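Local coordinates for protein 1,3,6,8-tetrahydroxynaphthalene synthase (Streptomyces coelicolor, PDB 1U0M) that catalyses the iterative condensation of five malonyl-CoA units and the cyclisation of the resulting pentaketide to 1,3,6,8-tetrahydroxynaphthalene, a precursor of melanin, at residues A[44-49]-A[188-193]; A[22-27]-A[62-67]; A[90-95]-A[130-135]; A[122-127]-A[136-141]; A[249-254]-A[282-287]. One frame throughout, in Å; residues are numbered along the deposited sequence.

Interaction 1 of 5, residues A[44-49]-A[188-193]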
# COMPACT_ATOMS: atom_id res chain seq x y z
N PRO A 44 -38.32 -3.48 -0.96
CA PRO A 44 -38.59 -4.65 -0.12
C PRO A 44 -37.47 -5.67 -0.17
O PRO A 44 -37.10 -6.25 0.85
CB PRO A 44 -39.92 -5.19 -0.68
CG PRO A 44 -39.91 -4.74 -2.09
CD PRO A 44 -39.33 -3.35 -2.02
N LEU A 45 -36.91 -5.87 -1.35
CA LEU A 45 -35.81 -6.82 -1.51
C LEU A 45 -34.59 -6.35 -0.71
O LEU A 45 -33.91 -7.14 -0.05
CB LEU A 45 -35.44 -6.93 -2.99
CG LEU A 45 -34.12 -7.68 -3.23
CD1 LEU A 45 -34.30 -9.17 -2.91
CD2 LEU A 45 -33.68 -7.49 -4.68
N ALA A 46 -34.33 -5.04 -0.77
CA ALA A 46 -33.19 -4.45 -0.08
C ALA A 46 -33.29 -4.67 1.42
O ALA A 46 -32.36 -5.18 2.05
CB ALA A 46 -33.10 -2.96 -0.40
N LEU A 47 -34.43 -4.29 1.98
CA LEU A 47 -34.67 -4.45 3.42
C LEU A 47 -34.54 -5.89 3.91
O LEU A 47 -33.96 -6.14 4.97
CB LEU A 47 -36.06 -3.91 3.76
CG LEU A 47 -36.18 -2.42 4.13
CD1 LEU A 47 -35.07 -1.61 3.49
CD2 LEU A 47 -37.54 -1.91 3.71
N ARG A 48 -35.08 -6.84 3.14
CA ARG A 48 -35.04 -8.25 3.51
C ARG A 48 -33.60 -8.74 3.58
O ARG A 48 -33.19 -9.39 4.55
CB ARG A 48 -35.83 -9.10 2.49
CG ARG A 48 -35.73 -10.62 2.71
CD ARG A 48 -36.75 -11.40 1.86
NE ARG A 48 -36.45 -11.32 0.43
CZ ARG A 48 -35.48 -12.00 -0.16
NH1 ARG A 48 -34.72 -12.83 0.53
NH2 ARG A 48 -35.26 -11.84 -1.45
N LEU A 49 -32.84 -8.43 2.53
CA LEU A 49 -31.44 -8.80 2.43
C LEU A 49 -30.66 -8.28 3.63
O LEU A 49 -29.91 -9.01 4.28
CB LEU A 49 -30.85 -8.24 1.14
CG LEU A 49 -31.10 -9.04 -0.15
CD1 LEU A 49 -32.56 -9.42 -0.26
CD2 LEU A 49 -30.67 -8.23 -1.36
N GLY A 188 -27.33 -3.27 -4.39
CA GLY A 188 -26.06 -3.70 -3.84
C GLY A 188 -25.58 -2.64 -2.85
O GLY A 188 -25.17 -2.95 -1.73
N SER A 189 -25.65 -1.38 -3.26
CA SER A 189 -25.21 -0.28 -2.41
C SER A 189 -26.00 -0.30 -1.12
O SER A 189 -25.43 -0.27 -0.03
CB SER A 189 -25.41 1.06 -3.13
OG SER A 189 -24.65 1.09 -4.32
N LEU A 190 -27.33 -0.34 -1.25
CA LEU A 190 -28.23 -0.39 -0.11
C LEU A 190 -27.83 -1.50 0.85
O LEU A 190 -27.84 -1.32 2.07
CB LEU A 190 -29.66 -0.61 -0.58
CG LEU A 190 -30.41 0.64 -1.05
CD1 LEU A 190 -29.61 1.43 -2.04
CD2 LEU A 190 -31.73 0.19 -1.63
N LEU A 191 -27.47 -2.66 0.31
CA LEU A 191 -27.05 -3.77 1.12
C LEU A 191 -25.85 -3.32 1.94
O LEU A 191 -25.89 -3.33 3.17
CB LEU A 191 -26.62 -4.94 0.24
CG LEU A 191 -27.52 -6.17 0.24
CD1 LEU A 191 -27.53 -6.77 1.65
CD2 LEU A 191 -28.93 -5.76 -0.20
N CYS A 192 -24.80 -2.93 1.24
CA CYS A 192 -23.56 -2.48 1.85
C CYS A 192 -23.77 -1.44 2.93
O CYS A 192 -23.08 -1.46 3.94
CB CYS A 192 -22.60 -1.96 0.78
SG CYS A 192 -21.91 -3.28 -0.27
N ASN A 193 -24.73 -0.54 2.74
CA ASN A 193 -24.99 0.47 3.74
C ASN A 193 -25.54 -0.10 5.05
O ASN A 193 -25.54 0.60 6.07
CB ASN A 193 -25.95 1.54 3.18
CG ASN A 193 -25.34 2.32 2.03
OD1 ASN A 193 -24.14 2.24 1.76
ND2 ASN A 193 -26.18 3.10 1.34

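Interaction 2 of 5, residues A[22-27]-A[62-67]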
# COMPACT_ATOMS: atom_id res chain seq x y z
N HIS A 22 -20.70 5.77 18.67
CA HIS A 22 -22.01 5.94 18.05
C HIS A 22 -22.49 4.58 17.50
O HIS A 22 -21.80 3.93 16.72
CB HIS A 22 -21.90 6.99 16.95
CG HIS A 22 -21.32 8.28 17.43
ND1 HIS A 22 -21.97 9.09 18.35
CD2 HIS A 22 -20.16 8.91 17.14
CE1 HIS A 22 -21.24 10.16 18.59
NE2 HIS A 22 -20.13 10.08 17.87
N VAL A 23 -23.66 4.14 17.94
CA VAL A 23 -24.19 2.85 17.53
C VAL A 23 -25.43 2.93 16.68
O VAL A 23 -26.32 3.73 16.95
CB VAL A 23 -24.55 1.98 18.76
CG1 VAL A 23 -25.17 0.66 18.31
CG2 VAL A 23 -23.32 1.72 19.61
N ILE A 24 -25.50 2.09 15.66
CA ILE A 24 -26.70 2.03 14.83
C ILE A 24 -27.17 0.58 14.82
O ILE A 24 -26.41 -0.35 14.50
CB ILE A 24 -26.46 2.56 13.38
CG1 ILE A 24 -27.77 2.47 12.60
CG2 ILE A 24 -25.34 1.81 12.71
CD1 ILE A 24 -27.76 3.13 11.23
N THR A 25 -28.42 0.40 15.23
CA THR A 25 -29.05 -0.91 15.31
C THR A 25 -29.65 -1.34 13.98
O THR A 25 -29.81 -0.54 13.06
CB THR A 25 -30.20 -0.93 16.32
OG1 THR A 25 -31.24 -0.08 15.83
CG2 THR A 25 -29.73 -0.42 17.70
N MET A 26 -29.98 -2.62 13.90
CA MET A 26 -30.60 -3.20 12.73
C MET A 26 -31.88 -2.46 12.41
O MET A 26 -32.12 -2.06 11.28
CB MET A 26 -30.94 -4.66 13.02
CG MET A 26 -31.87 -5.30 12.01
SD MET A 26 -30.97 -5.85 10.60
CE MET A 26 -30.76 -4.35 9.73
N GLU A 27 -32.70 -2.30 13.44
CA GLU A 27 -33.99 -1.63 13.32
C GLU A 27 -33.84 -0.24 12.74
O GLU A 27 -34.56 0.13 11.81
CB GLU A 27 -34.67 -1.54 14.70
CG GLU A 27 -36.18 -1.79 14.64
CD GLU A 27 -36.97 -0.99 15.66
OE1 GLU A 27 -36.66 -1.07 16.86
OE2 GLU A 27 -37.93 -0.28 15.24
N GLN A 62 -18.83 9.12 13.62
CA GLN A 62 -19.60 10.36 13.76
C GLN A 62 -21.07 10.05 14.07
O GLN A 62 -21.55 8.96 13.77
CB GLN A 62 -19.59 11.17 12.47
CG GLN A 62 -18.27 11.35 11.76
CD GLN A 62 -18.48 12.07 10.45
OE1 GLN A 62 -18.53 13.30 10.41
NE2 GLN A 62 -18.65 11.32 9.38
N PRO A 63 -21.80 11.01 14.65
CA PRO A 63 -23.21 10.76 14.97
C PRO A 63 -23.88 10.35 13.66
O PRO A 63 -23.38 10.68 12.59
CB PRO A 63 -23.70 12.12 15.47
CG PRO A 63 -22.40 12.75 16.06
CD PRO A 63 -21.42 12.40 14.98
N ILE A 64 -25.01 9.65 13.73
CA ILE A 64 -25.68 9.20 12.52
C ILE A 64 -26.09 10.33 11.58
O ILE A 64 -25.98 10.19 10.36
CB ILE A 64 -26.92 8.30 12.84
CG1 ILE A 64 -27.55 7.78 11.55
CG2 ILE A 64 -27.95 9.09 13.65
CD1 ILE A 64 -26.67 6.84 10.75
N GLU A 65 -26.56 11.45 12.13
CA GLU A 65 -26.99 12.57 11.28
C GLU A 65 -25.83 13.17 10.48
O GLU A 65 -26.05 13.72 9.40
CB GLU A 65 -27.63 13.68 12.11
CG GLU A 65 -28.76 13.24 13.02
CD GLU A 65 -28.25 12.69 14.34
OE1 GLU A 65 -29.09 12.41 15.21
OE2 GLU A 65 -27.02 12.55 14.52
N ASP A 66 -24.61 13.09 11.00
CA ASP A 66 -23.45 13.64 10.30
C ASP A 66 -22.92 12.64 9.27
O ASP A 66 -22.49 13.03 8.19
CB ASP A 66 -22.33 14.00 11.27
CG ASP A 66 -22.74 15.02 12.31
OD1 ASP A 66 -23.30 16.08 11.95
OD2 ASP A 66 -22.50 14.78 13.51
N THR A 67 -22.96 11.35 9.60
CA THR A 67 -22.47 10.34 8.66
C THR A 67 -23.38 10.19 7.45
O THR A 67 -22.94 9.75 6.40
CB THR A 67 -22.26 8.96 9.34
OG1 THR A 67 -22.75 7.92 8.49
CG2 THR A 67 -22.92 8.91 10.63

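Interaction 3 of 5, residues A[90-95]-A[130-135]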
# COMPACT_ATOMS: atom_id res chain seq x y z
N ALA A 90 -4.24 4.53 21.40
CA ALA A 90 -4.67 3.69 22.52
C ALA A 90 -4.66 2.21 22.15
O ALA A 90 -4.11 1.39 22.89
CB ALA A 90 -6.06 4.08 22.96
N VAL A 91 -5.25 1.88 21.01
CA VAL A 91 -5.32 0.49 20.60
C VAL A 91 -3.95 -0.14 20.39
O VAL A 91 -3.73 -1.27 20.80
CB VAL A 91 -6.15 0.34 19.31
CG1 VAL A 91 -6.27 -1.14 18.94
CG2 VAL A 91 -7.53 0.94 19.53
N ILE A 92 -3.04 0.59 19.75
CA ILE A 92 -1.70 0.07 19.52
C ILE A 92 -1.09 -0.28 20.88
O ILE A 92 -0.49 -1.34 21.05
CB ILE A 92 -0.81 1.11 18.79
CG1 ILE A 92 -1.18 1.15 17.31
CG2 ILE A 92 0.65 0.77 18.97
CD1 ILE A 92 -0.46 2.21 16.51
N GLN A 93 -1.26 0.63 21.83
CA GLN A 93 -0.74 0.43 23.18
C GLN A 93 -1.11 -0.94 23.73
O GLN A 93 -0.25 -1.81 23.93
CB GLN A 93 -1.30 1.50 24.11
CG GLN A 93 -0.71 1.44 25.49
CD GLN A 93 0.77 1.78 25.48
OE1 GLN A 93 1.15 2.94 25.30
NE2 GLN A 93 1.62 0.76 25.64
N ARG A 94 -2.40 -1.13 23.99
CA ARG A 94 -2.92 -2.38 24.52
C ARG A 94 -2.42 -3.60 23.76
O ARG A 94 -2.44 -4.71 24.29
CB ARG A 94 -4.44 -2.35 24.50
CG ARG A 94 -5.04 -1.40 25.53
CD ARG A 94 -6.25 -0.71 24.99
NE ARG A 94 -7.10 -1.64 24.25
CZ ARG A 94 -8.17 -1.28 23.56
NH1 ARG A 94 -8.51 0.00 23.52
NH2 ARG A 94 -8.87 -2.18 22.91
N ALA A 95 -1.99 -3.39 22.52
CA ALA A 95 -1.49 -4.49 21.70
C ALA A 95 -0.03 -4.77 22.03
O ALA A 95 0.46 -5.88 21.83
CB ALA A 95 -1.64 -4.15 20.22
N MET A 130 4.21 8.05 18.87
CA MET A 130 4.29 6.87 19.72
C MET A 130 5.71 6.59 20.18
O MET A 130 5.96 5.64 20.93
CB MET A 130 3.75 5.65 18.98
CG MET A 130 2.77 4.83 19.77
SD MET A 130 1.17 4.95 19.02
CE MET A 130 0.55 6.37 19.81
N GLY A 131 6.65 7.41 19.73
CA GLY A 131 8.03 7.22 20.12
C GLY A 131 8.63 5.95 19.58
O GLY A 131 9.51 5.36 20.20
N PHE A 132 8.16 5.50 18.42
CA PHE A 132 8.70 4.29 17.82
C PHE A 132 10.15 4.49 17.38
O PHE A 132 10.69 5.60 17.40
CB PHE A 132 7.87 3.88 16.60
CG PHE A 132 6.68 3.03 16.94
CD1 PHE A 132 6.79 1.65 17.02
CD2 PHE A 132 5.44 3.62 17.18
CE1 PHE A 132 5.70 0.86 17.33
CE2 PHE A 132 4.34 2.84 17.49
CZ PHE A 132 4.47 1.45 17.56
N ASP A 133 10.78 3.39 16.97
CA ASP A 133 12.16 3.39 16.50
C ASP A 133 12.23 4.29 15.26
O ASP A 133 11.47 4.10 14.31
CB ASP A 133 12.57 1.97 16.10
CG ASP A 133 11.81 0.88 16.85
OD1 ASP A 133 10.56 0.99 16.99
OD2 ASP A 133 12.45 -0.10 17.29
N SER A 134 13.15 5.25 15.27
CA SER A 134 13.31 6.16 14.13
C SER A 134 13.75 5.37 12.89
O SER A 134 13.97 5.94 11.82
CB SER A 134 14.33 7.24 14.47
OG SER A 134 14.17 8.38 13.65
N THR A 135 13.85 4.05 13.04
CA THR A 135 14.28 3.15 11.97
C THR A 135 13.20 2.16 11.57
O THR A 135 13.40 1.35 10.66
CB THR A 135 15.52 2.33 12.40
OG1 THR A 135 15.25 1.64 13.63
CG2 THR A 135 16.70 3.24 12.61

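Interaction 4 of 5, residues A[122-127]-A[136-141]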
# COMPACT_ATOMS: atom_id res chain seq x y z
N LEU A 122 -0.48 7.08 8.09
CA LEU A 122 -0.37 7.37 9.52
C LEU A 122 0.94 6.87 10.15
O LEU A 122 1.36 7.40 11.18
CB LEU A 122 -1.55 6.75 10.29
CG LEU A 122 -2.53 7.66 11.04
CD1 LEU A 122 -3.08 6.88 12.22
CD2 LEU A 122 -1.86 8.93 11.54
N THR A 123 1.57 5.86 9.56
CA THR A 123 2.80 5.31 10.10
C THR A 123 3.83 6.37 10.49
O THR A 123 4.42 6.30 11.57
CB THR A 123 3.48 4.37 9.11
OG1 THR A 123 3.70 5.06 7.87
CG2 THR A 123 2.63 3.12 8.88
N ALA A 124 4.06 7.35 9.62
CA ALA A 124 5.02 8.41 9.89
C ALA A 124 4.66 9.16 11.17
O ALA A 124 5.51 9.37 12.04
CB ALA A 124 5.08 9.37 8.73
N TRP A 125 3.40 9.58 11.26
CA TRP A 125 2.91 10.33 12.42
C TRP A 125 2.94 9.45 13.67
O TRP A 125 3.14 9.94 14.77
CB TRP A 125 1.49 10.82 12.16
CG TRP A 125 0.89 11.65 13.26
CD1 TRP A 125 1.04 12.99 13.46
CD2 TRP A 125 -0.01 11.19 14.28
NE1 TRP A 125 0.30 13.39 14.55
CE2 TRP A 125 -0.35 12.30 15.07
CE3 TRP A 125 -0.55 9.93 14.61
CZ2 TRP A 125 -1.21 12.20 16.16
CZ3 TRP A 125 -1.41 9.84 15.70
CH2 TRP A 125 -1.73 10.96 16.46
N LEU A 126 2.76 8.15 13.48
CA LEU A 126 2.78 7.20 14.59
C LEU A 126 4.19 7.03 15.15
O LEU A 126 4.37 6.96 16.36
CB LEU A 126 2.24 5.84 14.15
CG LEU A 126 0.73 5.66 14.04
CD1 LEU A 126 0.41 4.29 13.43
CD2 LEU A 126 0.11 5.80 15.42
N ILE A 127 5.18 6.94 14.28
CA ILE A 127 6.55 6.79 14.72
C ILE A 127 6.94 8.03 15.53
O ILE A 127 7.55 7.92 16.60
CB ILE A 127 7.48 6.61 13.51
CG1 ILE A 127 7.23 5.23 12.91
CG2 ILE A 127 8.95 6.81 13.91
CD1 ILE A 127 7.73 5.09 11.51
N THR A 136 12.05 2.22 12.24
CA THR A 136 10.94 1.31 11.96
C THR A 136 10.51 1.41 10.50
O THR A 136 10.34 2.50 9.98
CB THR A 136 9.70 1.64 12.82
OG1 THR A 136 10.12 2.01 14.13
CG2 THR A 136 8.78 0.43 12.90
N ARG A 137 10.36 0.27 9.85
CA ARG A 137 9.95 0.26 8.45
C ARG A 137 8.45 0.43 8.39
O ARG A 137 7.72 -0.13 9.21
CB ARG A 137 10.32 -1.06 7.77
CG ARG A 137 11.33 -1.92 8.51
CD ARG A 137 12.68 -1.27 8.65
NE ARG A 137 13.59 -2.17 9.36
CZ ARG A 137 13.94 -3.37 8.91
NH1 ARG A 137 13.47 -3.81 7.75
NH2 ARG A 137 14.75 -4.14 9.63
N GLN A 138 7.99 1.21 7.42
CA GLN A 138 6.57 1.45 7.24
C GLN A 138 6.07 0.64 6.05
O GLN A 138 6.71 0.62 4.99
CB GLN A 138 6.32 2.94 6.99
CG GLN A 138 6.96 3.85 8.02
CD GLN A 138 7.29 5.20 7.45
OE1 GLN A 138 6.43 6.06 7.30
NE2 GLN A 138 8.56 5.40 7.11
N ILE A 139 4.96 -0.06 6.22
CA ILE A 139 4.39 -0.83 5.12
C ILE A 139 2.90 -0.55 5.05
O ILE A 139 2.08 -1.30 5.59
CB ILE A 139 4.62 -2.34 5.28
CG1 ILE A 139 6.12 -2.64 5.29
CG2 ILE A 139 3.98 -3.09 4.12
CD1 ILE A 139 6.45 -4.11 5.26
N PRO A 140 2.53 0.57 4.41
CA PRO A 140 1.13 0.96 4.27
C PRO A 140 0.48 0.32 3.04
O PRO A 140 0.99 0.42 1.94
CB PRO A 140 1.21 2.47 4.17
CG PRO A 140 2.47 2.67 3.40
CD PRO A 140 3.42 1.69 4.03
N ILE A 141 -0.64 -0.35 3.25
CA ILE A 141 -1.36 -0.97 2.14
C ILE A 141 -2.81 -0.50 2.16
O ILE A 141 -3.57 -0.85 3.07
CB ILE A 141 -1.31 -2.49 2.22
CG1 ILE A 141 0.15 -2.95 2.30
CG2 ILE A 141 -2.00 -3.09 1.00
CD1 ILE A 141 0.32 -4.46 2.34

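Interaction 5 of 5, residues A[249-254]-A[282-287]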
# COMPACT_ATOMS: atom_id res chain seq x y z
N ALA A 249 -21.26 -16.82 -4.36
CA ALA A 249 -21.09 -18.03 -5.16
C ALA A 249 -19.61 -18.37 -5.40
O ALA A 249 -19.28 -19.52 -5.68
CB ALA A 249 -21.81 -17.88 -6.49
N THR A 250 -18.74 -17.37 -5.30
CA THR A 250 -17.31 -17.57 -5.52
C THR A 250 -16.69 -18.46 -4.43
O THR A 250 -15.52 -18.84 -4.51
CB THR A 250 -16.54 -16.22 -5.55
OG1 THR A 250 -16.54 -15.64 -4.24
CG2 THR A 250 -17.20 -15.26 -6.54
N MET A 251 -17.50 -18.79 -3.43
CA MET A 251 -17.04 -19.64 -2.33
C MET A 251 -16.67 -21.03 -2.86
O MET A 251 -15.77 -21.69 -2.33
CB MET A 251 -18.13 -19.76 -1.28
CG MET A 251 -17.64 -19.61 0.15
SD MET A 251 -17.04 -17.95 0.50
CE MET A 251 -15.28 -18.16 0.36
N GLU A 252 -17.37 -21.47 -3.90
CA GLU A 252 -17.12 -22.77 -4.49
C GLU A 252 -15.69 -22.85 -5.04
O GLU A 252 -14.93 -23.74 -4.68
CB GLU A 252 -18.14 -23.06 -5.60
CG GLU A 252 -18.00 -24.43 -6.26
CD GLU A 252 -19.14 -24.75 -7.23
OE1 GLU A 252 -20.30 -24.82 -6.78
OE2 GLU A 252 -18.87 -24.93 -8.44
N PRO A 253 -15.31 -21.90 -5.91
CA PRO A 253 -13.95 -21.92 -6.47
C PRO A 253 -12.84 -21.66 -5.45
O PRO A 253 -11.69 -22.03 -5.68
CB PRO A 253 -14.01 -20.82 -7.53
CG PRO A 253 -15.45 -20.82 -7.94
CD PRO A 253 -16.14 -20.91 -6.61
N LEU A 254 -13.18 -21.03 -4.34
CA LEU A 254 -12.19 -20.72 -3.32
C LEU A 254 -11.90 -21.86 -2.35
O LEU A 254 -10.78 -22.00 -1.87
CB LEU A 254 -12.62 -19.48 -2.52
CG LEU A 254 -11.81 -19.13 -1.26
CD1 LEU A 254 -10.34 -18.98 -1.59
CD2 LEU A 254 -12.35 -17.84 -0.69
N PRO A 282 -22.81 -13.23 6.93
CA PRO A 282 -22.90 -14.68 7.13
C PRO A 282 -23.25 -15.46 5.87
O PRO A 282 -23.03 -16.67 5.81
CB PRO A 282 -23.98 -14.80 8.21
CG PRO A 282 -24.86 -13.63 7.92
CD PRO A 282 -23.86 -12.53 7.69
N ARG A 283 -23.80 -14.78 4.88
CA ARG A 283 -24.16 -15.45 3.64
C ARG A 283 -22.90 -16.07 3.05
O ARG A 283 -22.81 -17.29 2.89
CB ARG A 283 -24.79 -14.46 2.63
CG ARG A 283 -23.87 -13.33 2.14
CD ARG A 283 -23.78 -12.18 3.13
NE ARG A 283 -25.05 -11.49 3.30
CZ ARG A 283 -25.73 -10.89 2.32
NH1 ARG A 283 -25.25 -10.89 1.09
NH2 ARG A 283 -26.89 -10.30 2.58
N ILE A 284 -21.93 -15.22 2.76
CA ILE A 284 -20.66 -15.65 2.19
C ILE A 284 -19.91 -16.57 3.15
O ILE A 284 -19.19 -17.47 2.72
CB ILE A 284 -19.77 -14.43 1.87
CG1 ILE A 284 -20.48 -13.54 0.84
CG2 ILE A 284 -18.42 -14.88 1.35
CD1 ILE A 284 -19.74 -12.25 0.55
N LEU A 285 -20.11 -16.36 4.44
CA LEU A 285 -19.44 -17.17 5.45
C LEU A 285 -20.03 -18.58 5.50
O LEU A 285 -19.32 -19.54 5.79
CB LEU A 285 -19.56 -16.52 6.82
CG LEU A 285 -18.60 -17.03 7.90
CD1 LEU A 285 -17.17 -16.73 7.50
CD2 LEU A 285 -18.93 -16.37 9.23
N ASP A 286 -21.32 -18.69 5.21
CA ASP A 286 -22.00 -19.99 5.23
C ASP A 286 -21.72 -20.83 4.00
O ASP A 286 -21.87 -22.06 4.03
CB ASP A 286 -23.50 -19.81 5.40
CG ASP A 286 -23.91 -19.67 6.85
OD1 ASP A 286 -23.48 -20.52 7.66
OD2 ASP A 286 -24.65 -18.72 7.18
N ASP A 287 -21.33 -20.19 2.91
CA ASP A 287 -21.00 -20.91 1.68
C ASP A 287 -19.63 -21.53 1.92
O ASP A 287 -19.25 -22.49 1.25
CB ASP A 287 -20.94 -19.94 0.50
CG ASP A 287 -22.31 -19.47 0.04
OD1 ASP A 287 -23.13 -19.10 0.91
OD2 ASP A 287 -22.57 -19.48 -1.18

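Interaction 1 of 5, residues A[44-49]-A[188-193]
Ala-46 makes the first touch with its lone methyl group, CB standing 3.6 Å from CD2 of Leu-190. That leucine holds its CG beside its own backbone N (chi1 -83°), and from there the CD2 branch reaches the methyl. Here the helices lie close, with the CA atoms of Ala-46 and Leu-191 6.3 Å apart, and the carbonyl oxygen of Ala-46 lies 4.1 Å from CD2 of Leu-191. The axes of the two short segments pass 9.2 Å from each other at a signed crossing angle of -32°, both helices running in broadly the same direction. In this thiolase-fold enzyme the contact joins helix 43-52 to helix 187-195, distant in sequence but both within the N-terminal family region of chalcone and stilbene synthases. One residue on, Leu-47 belongs to a different interface and packs on Ala-33 and Arg-34 of helix 26-37. Leu-49 then returns to the contact and meets Leu-191, the two side chains crossing at about a right angle. Their CD2 methyls are only 3.2 Å apart, tighter than ordinary van der Waals contact. The other branch of Leu-191, CD1, comes within 3.7 Å of CB of Leu-49, so both methyls of Leu-191 touch that CB. The chi1 of Leu-191, -110°, is well away from a staggered value, consistent with some strain, while Leu-190 beside it also packs on His-40.

Interaction 2 of 5, residues A[22-27]-A[62-67]
His-22 and Pro-63 bring the two backbones nearest, their CA atoms 5.8 Å apart, where the start of strand 22-25 passes the N-cap position of helix 64-67. Each segment changes character along its length: the first leaves its strand at Thr-25, whose OG1 caps the N of Glu-28, and the second turns from loop into a short helix after Pro-63. The imidazole of His-22 lies over the Gln-62 to Pro-63 peptide link, with CD2 of His-22 3.4 Å from C of Gln-62 and one ring face covered toward its rim by N of Pro-63. Beyond that, CG of Pro-63 sits 4.2 Å from the ring centroid and 28° off the normal, a CH-pi contact over the face. Histidine and proline point the same way, side by side. Deeper in, Ile-24 and Ile-64 meet through their CD1 methyls, 3.9 Å apart. Ile-24 can reach across because its CG1 branch is fully extended from the backbone N (chi1 180°, chi2 171°). Strand 22-25 pairs antiparallel with strand 57-60 in a two-stranded sheet, His-22 bonding through its backbone to Ile-60 and Ile-24 to Arg-58, while Leu-32 of helix 26-37 packs against both isoleucines.

Interaction 3 of 5, residues A[90-95]-A[130-135]
Ile-92 carries this contact alone on its side, sending one branch to Met-130 and another to Phe-132. The two partners lie in the turn that links helix 122-129 to strand 137-141, the second connection of a beta-alpha-beta unit in the thiolase fold, and helix 73-99, which bears Ile-92, packs beside this turn. Gly-131, between the two partners, has a positive phi of 66°; the chain leaves the helical path there, and sulfur and ring on either side of the glycine meet the same isoleucine.

The branches of Ile-92 divide the work. Its CG1 lies beside the backbone N (chi1 -77°), and the arm runs on straight to place CD1 4.1 Å from SD of Met-130. CG2, set opposite the backbone N, instead approaches the phenyl group of Phe-132. The methionine is folded rather than extended, bent at both chi2 and chi3, so that the sulfur, not the terminal methyl, makes the touch. Neither pair of side chains runs parallel; both meet at a slant, and the contact is wholly apolar.

Leu-169 of strand 167-175 packs against both Ile-92 and Phe-132, and Val-171 adds to the isoleucine, tying helix and turn to the central sheet. Farther along the turn, Ser-134 reaches the second subunit, where it packs on Tyr-221 and bonds through its backbone. Back at the aromatic residue, the isoleucine methyl comes to the rim and not over a face: CG2 of Ile-92 lies close to the ring plane, 4.1 Å from CZ of Phe-132.

Interaction 4 of 5, residues A[122-127]-A[136-141]
OE1 of Gln-138 accepts a hydrogen bond of 3.0 Å from OG1 of Thr-123, and this is the one hydrogen bond between the two segments. The hydroxyl arrives in the carbonyl plane on a lone pair, at a C=O...O angle of 113°. It stands between the backbone N and the carbonyl carbon of its own residue (chi1 56°), facing the strand, and has a second partner in OG of Ser-121. The backbone N of Ala-124 also lies near the amide oxygen, at 3.6 Å, and may help to polarise it. At the other end of the amide, NE2 of Gln-138 makes a weak hydrogen bond to Thr-346 OG1 of the second subunit. Helix 122-129 and strand 137-141 are the last two elements of a beta-alpha-beta crossover whose first strand, 108-112, lies parallel beside 137-141. The axes of the two short segments come within 8.9 Å and run roughly antiparallel, at 146°. One helical turn beyond Thr-123, Ile-127 crosses Gln-138 at about a right angle, its CD1 3.8 Å from CG of the glutamine. The same methyl rests 4.0 Å from O of Thr-136, whose own hydroxyl is bonded to the carbonyl of Asp-133.

Interaction 5 of 5, residues A[249-254]-A[282-287]
Met-251 and Ile-284 supply the apolar part of the contact, SD of the methionine lying 3.5 Å from CG2 of the isoleucine with the two side chains at about a right angle. The bend of Met-251 at chi2 (67°) turns its sulfur toward helix 281-291. There SD also comes to 3.1 Å from the carbonyl oxygen of Ile-284, a close sulfur-oxygen approach. A second kind of contact is made by plain carbon atoms: CB of Met-251 is 3.3 Å from CB of Asp-287, and CG of Met-251 is equally near the backbone carbonyl carbon of Asp-287, so the aspartate meets the methionine with its CB and main chain. Its carboxylate adds little across the contact, OD2 of Asp-287 being 4.3 Å from N of Ala-249. No hydrogen bond joins the segments. This helix pair belongs to the C-terminal family region of the thiolase fold, and the Ile-284 side chain is about 8 Å from that of Cys-146, the probable active-site residue. Met-251 continues onto Leu-288 and Phe-291 of helix 281-291 and onto Phe-341 of strand 337-342, while Leu-285 packs against helix 300-308.

In the fold
Interactions 3 and 4 are buried and share a neighbourhood: Leu-126 and Ile-127 of interaction 4 pack on Phe-132 of interaction 3, and both contacts reach the second subunit. Interactions 1 and 5 are partly buried, and interaction 2 is a surface contact. Interaction 4 alone has a hydrogen bond between its segments; the other four rely on packing, from an aromatic face in interaction 2 to sulfur in interactions 3 and 5. Interactions 1 and 2, centres about 17 Å apart, lie on or run into consecutive helices 43-52 and 26-37, though His-22 and Ile-24 touch from strand 22-25. Arg-283 of interaction 5, in the C-terminal family region, packs on Leu-49 and Leu-191 of interaction 1.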